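Galactose mutarotase related enzyme (Lactobacillus acidophilus, PDB 3DCD) is of unknown function but belongs to the aldose 1-epimerase family, so it probably binds a carbohydrate and may act as a sugar isomerase. Local coordinates at residues A[172-177]-A[204-209]; A[179-184]-A[259-264]. One frame throughout, in Å; residues are numbered along the deposited sequence.

Interaction 1 of 2, residues A[172-177]-A[204-209]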
loop_
_atom_site.group_PDB
_atom_site.type_symbol
_atom_site.label_atom_id
_atom_site.label_comp_id
_atom_site.label_asym_id
_atom_site.label_seq_id
_atom_site.Cartn_x
_atom_site.Cartn_y
_atom_site.Cartn_z
ATOM N N ILE A 172 7.066 7.222 -13.124
ATOM C CA ILE A 172 8.453 7.263 -12.684
ATOM C C ILE A 172 9.025 5.858 -12.754
ATOM O O ILE A 172 8.668 5.016 -11.920
ATOM C CB ILE A 172 8.598 7.784 -11.239
ATOM C CG1 ILE A 172 7.789 9.084 -11.039
ATOM C CG2 ILE A 172 10.117 7.965 -10.875
ATOM C CD1 ILE A 172 7.697 9.557 -9.578
ATOM N N PRO A 173 9.917 5.593 -13.726
ATOM C CA PRO A 173 10.384 4.215 -13.823
ATOM C C PRO A 173 11.378 3.875 -12.718
ATOM O O PRO A 173 12.083 4.764 -12.215
ATOM C CB PRO A 173 11.068 4.146 -15.205
ATOM C CG PRO A 173 11.001 5.492 -15.787
ATOM C CD PRO A 173 10.542 6.464 -14.734
ATOM N N LEU A 174 11.425 2.598 -12.342
ATOM C CA LEU A 174 12.411 2.128 -11.367
ATOM C C LEU A 174 13.582 1.477 -12.078
ATOM O O LEU A 174 13.388 0.755 -13.050
ATOM C CB LEU A 174 11.788 1.113 -10.402
ATOM C CG LEU A 174 10.918 1.605 -9.250
ATOM C CD1 LEU A 174 10.041 0.478 -8.737
ATOM C CD2 LEU A 174 11.770 2.167 -8.124
ATOM N N LYS A 175 14.796 1.750 -11.603
ATOM C CA LYS A 175 16.006 1.084 -12.094
ATOM C C LYS A 175 16.857 0.765 -10.860
ATOM O O LYS A 175 17.240 1.664 -10.107
ATOM C CB LYS A 175 16.754 1.986 -13.088
ATOM C CG LYS A 175 17.722 1.258 -14.039
ATOM C CD LYS A 175 18.464 2.242 -14.967
ATOM C CE LYS A 175 17.765 2.404 -16.341
ATOM N NZ LYS A 175 18.229 3.608 -17.153
ATOM N N ASP A 176 17.102 -0.525 -10.622
ATOM C CA ASP A 176 17.863 -0.973 -9.436
ATOM C C ASP A 176 17.272 -0.451 -8.121
ATOM O O ASP A 176 18.000 -0.023 -7.218
ATOM C CB ASP A 176 19.349 -0.605 -9.571
ATOM C CG ASP A 176 20.003 -1.259 -10.787
ATOM O OD1 ASP A 176 19.808 -2.486 -10.976
ATOM O OD2 ASP A 176 20.714 -0.547 -11.547
ATOM N N ALA A 177 15.939 -0.483 -8.051
ATOM C CA ALA A 177 15.164 -0.122 -6.872
ATOM C C ALA A 177 15.213 1.366 -6.488
ATOM O O ALA A 177 14.668 1.757 -5.443
ATOM C CB ALA A 177 15.517 -1.043 -5.668
ATOM N N ALA A 204 7.793 -2.146 -10.283
ATOM C CA ALA A 204 6.519 -1.446 -10.082
ATOM C C ALA A 204 6.294 -0.327 -11.088
ATOM O O ALA A 204 7.243 0.353 -11.484
ATOM C CB ALA A 204 6.451 -0.872 -8.659
ATOM N N LEU A 205 5.043 -0.158 -11.507
ATOM C CA LEU A 205 4.639 0.990 -12.310
ATOM C C LEU A 205 4.273 2.089 -11.307
ATOM O O LEU A 205 3.394 1.892 -10.477
ATOM C CB LEU A 205 3.439 0.615 -13.191
ATOM C CG LEU A 205 3.611 -0.641 -14.052
ATOM C CD1 LEU A 205 2.294 -1.013 -14.783
ATOM C CD2 LEU A 205 4.751 -0.446 -15.045
ATOM N N ILE A 206 4.959 3.234 -11.370
ATOM C CA ILE A 206 4.754 4.291 -10.387
ATOM C C ILE A 206 4.192 5.506 -11.075
ATOM O O ILE A 206 4.836 6.029 -11.989
ATOM C CB ILE A 206 6.086 4.684 -9.652
ATOM C CG1 ILE A 206 6.689 3.463 -8.944
ATOM C CG2 ILE A 206 5.833 5.843 -8.665
ATOM C CD1 ILE A 206 8.099 3.692 -8.361
ATOM N N TYR A 207 3.007 5.944 -10.630
ATOM C CA TYR A 207 2.333 7.091 -11.242
ATOM C C TYR A 207 2.215 8.262 -10.280
ATOM O O TYR A 207 1.870 8.094 -9.110
ATOM C CB TYR A 207 0.959 6.696 -11.811
ATOM C CG TYR A 207 1.047 5.573 -12.830
ATOM C CD1 TYR A 207 1.536 5.805 -14.113
ATOM C CD2 TYR A 207 0.677 4.264 -12.485
ATOM C CE1 TYR A 207 1.631 4.769 -15.037
ATOM C CE2 TYR A 207 0.774 3.222 -13.398
ATOM C CZ TYR A 207 1.229 3.487 -14.674
ATOM O OH TYR A 207 1.321 2.454 -15.574
ATOM N N GLU A 208 2.560 9.444 -10.787
ATOM C CA GLU A 208 2.400 10.685 -10.063
ATOM C C GLU A 208 0.922 11.035 -10.094
ATOM O O GLU A 208 0.330 11.118 -11.170
ATOM C CB GLU A 208 3.235 11.784 -10.734
ATOM C CG GLU A 208 4.759 11.581 -10.530
ATOM C CD GLU A 208 5.607 12.702 -11.110
ATOM O OE1 GLU A 208 5.050 13.614 -11.779
ATOM O OE2 GLU A 208 6.838 12.663 -10.898
ATOM N N LEU A 209 0.340 11.223 -8.908
ATOM C CA LEU A 209 -1.071 11.568 -8.762
ATOM C C LEU A 209 -1.245 13.036 -8.388
ATOM O O LEU A 209 -0.355 13.636 -7.776
ATOM C CB LEU A 209 -1.722 10.692 -7.694
ATOM C CG LEU A 209 -1.715 9.188 -7.987
ATOM C CD1 LEU A 209 -2.369 8.406 -6.866
ATOM C CD2 LEU A 209 -2.443 8.910 -9.293
HETATM O O HOH W 1 7.336 2.891 -12.892
HETATM O O HOH W 2 9.571 0.389 -13.082
#
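Ile172 N donates to Ile206 O over 2.8 Å, the one direct backbone hydrogen bond between 172-177 and 204-209. Beyond it the two backbones part, from 5.3 Å between the CA atoms of Ile172 and Ile206 to 7.0 Å between those of Leu174 and Ala204, and water fills the widening gap. One water accepts from Ile206 N and lies within donating distance of both Ile172 O and Ala204 O; a second accepts from Leu174 N and can donate to Ala204 O. These waters stand in for the rungs a closed ladder would have. In the β-rich galactose mutarotase-like fold of this chain, the contact lays strand 169-175 of a small three-stranded sheet beside strand 205-208, whose other neighbour is strand 236-240. Side chains close the same gap from one flank. Leu174 crosses Ile206 at about a right angle, with its CG 3.6 Å from Ile206 CD1, and its CD1 branch reaches Ala204 CB at 3.8 Å. Ile206 places CG1 anti to its carbonyl carbon (chi1 -58°), and the extended chain carries CD1 to this leucine. At the other end, Ile172 CD1 packs crosswise on Glu208, 3.7 Å from CG and 3.5 Å from OE2. That carboxylate is held by a salt bridge from Arg184, whose side chain also touches Ile172, while Phe236 packs on the isoleucine from strand 236-240.

Interaction 2 of 2, residues A[179-184]-A[259-264]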
loop_
_atom_site.group_PDB
_atom_site.type_symbol
_atom_site.label_atom_id
_atom_site.label_comp_id
_atom_site.label_asym_id
_atom_site.label_seq_id
_atom_site.Cartn_x
_atom_site.Cartn_y
_atom_site.Cartn_z
ATOM N N LEU A 179 14.551 5.477 -8.088
ATOM C CA LEU A 179 13.832 6.218 -9.153
ATOM C C LEU A 179 14.776 6.658 -10.285
ATOM O O LEU A 179 15.732 7.423 -10.070
ATOM C CB LEU A 179 13.046 7.421 -8.594
ATOM C CG LEU A 179 12.166 7.259 -7.336
ATOM C CD1 LEU A 179 11.419 8.563 -7.034
ATOM C CD2 LEU A 179 11.165 6.113 -7.486
ATOM N N ASP A 180 14.495 6.166 -11.487
ATOM C CA ASP A 180 15.207 6.526 -12.697
ATOM C C ASP A 180 14.647 7.892 -13.150
ATOM O O ASP A 180 13.930 8.020 -14.159
ATOM C CB ASP A 180 15.013 5.412 -13.740
ATOM C CG ASP A 180 15.804 5.625 -15.001
ATOM O OD1 ASP A 180 16.777 6.409 -15.005
ATOM O OD2 ASP A 180 15.439 4.991 -16.006
ATOM N N TRP A 181 14.985 8.913 -12.371
ATOM C CA TRP A 181 14.304 10.194 -12.429
ATOM C C TRP A 181 14.238 10.790 -13.832
ATOM O O TRP A 181 13.182 11.267 -14.257
ATOM C CB TRP A 181 14.923 11.200 -11.448
ATOM C CG TRP A 181 14.040 12.403 -11.325
ATOM C CD1 TRP A 181 14.188 13.594 -11.971
ATOM C CD2 TRP A 181 12.829 12.497 -10.565
ATOM N NE1 TRP A 181 13.138 14.434 -11.658
ATOM C CE2 TRP A 181 12.302 13.788 -10.778
ATOM C CE3 TRP A 181 12.147 11.619 -9.705
ATOM C CZ2 TRP A 181 11.127 14.226 -10.164
ATOM C CZ3 TRP A 181 10.981 12.056 -9.098
ATOM C CH2 TRP A 181 10.478 13.348 -9.336
ATOM N N ASN A 182 15.346 10.746 -14.557
ATOM C CA ASN A 182 15.389 11.437 -15.853
ATOM C C ASN A 182 14.585 10.776 -16.955
ATOM O O ASN A 182 14.432 11.337 -18.046
ATOM C CB ASN A 182 16.827 11.697 -16.301
ATOM C CG ASN A 182 17.465 12.875 -15.560
ATOM O OD1 ASN A 182 18.697 12.930 -15.403
ATOM N ND2 ASN A 182 16.639 13.828 -15.112
ATOM N N ASN A 183 14.072 9.584 -16.661
ATOM C CA ASN A 183 13.193 8.876 -17.573
ATOM C C ASN A 183 11.707 8.934 -17.217
ATOM O O ASN A 183 10.912 8.157 -17.738
ATOM C CB ASN A 183 13.692 7.441 -17.776
ATOM C CG ASN A 183 14.898 7.390 -18.684
ATOM O OD1 ASN A 183 15.009 8.194 -19.610
ATOM N ND2 ASN A 183 15.817 6.464 -18.422
ATOM N N ARG A 184 11.328 9.862 -16.345
ATOM C CA ARG A 184 9.905 10.130 -16.118
ATOM C C ARG A 184 9.284 10.489 -17.459
ATOM O O ARG A 184 9.916 11.183 -18.279
ATOM C CB ARG A 184 9.726 11.296 -15.164
ATOM C CG ARG A 184 9.838 10.916 -13.697
ATOM C CD ARG A 184 9.992 12.157 -12.830
ATOM N NE ARG A 184 8.783 12.987 -12.772
ATOM C CZ ARG A 184 8.675 14.222 -13.279
ATOM N NH1 ARG A 184 9.702 14.798 -13.908
ATOM N NH2 ARG A 184 7.531 14.884 -13.155
ATOM N N ALA A 259 10.551 5.699 -2.941
ATOM C CA ALA A 259 11.927 5.214 -2.924
ATOM C C ALA A 259 12.932 6.355 -3.174
ATOM O O ALA A 259 12.577 7.385 -3.756
ATOM C CB ALA A 259 12.090 4.166 -3.990
ATOM N N ASP A 260 14.184 6.150 -2.771
ATOM C CA ASP A 260 15.279 7.057 -3.145
ATOM C C ASP A 260 15.331 7.258 -4.668
ATOM O O ASP A 260 15.116 6.323 -5.440
ATOM C CB ASP A 260 16.642 6.496 -2.694
ATOM C CG ASP A 260 17.100 7.022 -1.326
ATOM O OD1 ASP A 260 16.391 7.827 -0.676
ATOM O OD2 ASP A 260 18.206 6.621 -0.900
ATOM N N ARG A 261 15.605 8.490 -5.081
ATOM C CA ARG A 261 16.005 8.777 -6.447
ATOM C C ARG A 261 17.387 8.243 -6.713
ATOM O O ARG A 261 18.207 8.123 -5.782
ATOM C CB ARG A 261 16.010 10.284 -6.670
ATOM C CG ARG A 261 14.598 10.823 -6.743
ATOM C CD ARG A 261 14.557 12.307 -6.559
ATOM N NE ARG A 261 15.271 13.025 -7.605
ATOM C CZ ARG A 261 14.914 14.238 -8.030
ATOM N NH1 ARG A 261 13.848 14.846 -7.507
ATOM N NH2 ARG A 261 15.615 14.831 -8.983
ATOM N N ASP A 262 17.668 7.960 -7.985
ATOM C CA ASP A 262 18.985 7.474 -8.363
ATOM C C ASP A 262 20.098 8.411 -7.878
ATOM O O ASP A 262 21.181 7.951 -7.517
ATOM C CB ASP A 262 19.100 7.177 -9.873
ATOM C CG ASP A 262 18.642 8.337 -10.781
ATOM O OD1 ASP A 262 18.212 9.425 -10.303
ATOM O OD2 ASP A 262 18.721 8.141 -12.021
ATOM N N ASP A 263 19.805 9.712 -7.820
ATOM C CA ASP A 263 20.788 10.713 -7.380
ATOM C C ASP A 263 20.627 11.230 -5.930
ATOM O O ASP A 263 21.143 12.292 -5.594
ATOM C CB ASP A 263 20.784 11.898 -8.364
ATOM C CG ASP A 263 19.423 12.544 -8.497
ATOM O OD1 ASP A 263 18.514 12.285 -7.675
ATOM O OD2 ASP A 263 19.239 13.333 -9.443
ATOM N N ALA A 264 19.900 10.513 -5.076
ATOM C CA ALA A 264 19.722 10.971 -3.694
ATOM C C ALA A 264 21.075 11.104 -2.986
ATOM O O ALA A 264 21.957 10.256 -3.183
ATOM C CB ALA A 264 18.817 10.008 -2.931
HETATM O O HOH W 3 18.743 5.573 -12.673
HETATM O O HOH W 4 17.730 9.399 -14.038
#
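A loop-to-loop contact, made of a single β bridge and a cation-pi stack, joins 179-184, which starts on the last residue of the short strand 178-179 and runs into the turn before strand 185-187, to 259-264, in the connection between strands 249-256 and 275-277. Leu179 is gripped through both backbone polar groups: its N donates to Asp260 O (2.8 Å), and its O accepts from Asp262 N (2.9 Å). Leu179 CG lies 3.6 Å from the backbone oxygen Ala259 O, and its CD1 lies 3.9 Å from Arg261 CG in the side chain. Farther out, the Arg261 guanidinium lies flat over Trp181, the planes only 7° apart and CZ 3.7 Å from the centroid of the five-membered ring. The indole swings out to meet it because CG is anti to the backbone N (chi1 -169°), and Arg184 CD covers its opposite face. Arg261 NE forms a salt bridge with Asp263 OD1, though the hydrogen bond within it is weak, and Tyr272 adds a cation-pi contact. Replacing Trp181 with an alanine would probably strip Arg261 of the flat surface it rests on and leave its guanidinium freer to turn. On the polar flank, Asp180 OD1 and Asp262 OD2 come within 4.0 Å, their likely repulsion eased by two waters that donate to both. Asp180 centres an inverse gamma turn, its OD2 taking a hydrogen bond from Asn183 ND2, and Arg261 to Ala264 form a type I β turn. Leu179 bonding to the residues flanking Arg261 is the pattern of a parallel β bridge, here linking two turns of the β-rich galactose mutarotase-like fold beside an arginine-tryptophan stack.

In the fold
From the N terminus the chain first runs through 172-177, the end of strand 169-175, then turns into 179-184 before any contact has closed. Interaction 1 closes first, when 204-209 returns to 172-177 after 26 intervening residues; interaction 2 waits for 259-264, which meets 179-184 after 74 intervening residues. The two loops therefore cross. Their centres lie 9 Å apart and they touch directly: Arg184 NE meets Glu208 OE2 in a salt bridge at 2.7 Å, Pro173 O and Asp180 N probably share a hydrogen bond, and Ile172 packs on Leu179. The small three-stranded sheet region is thus tied on one hand to strand 205-208 and on the other to the loop after strand 249-256.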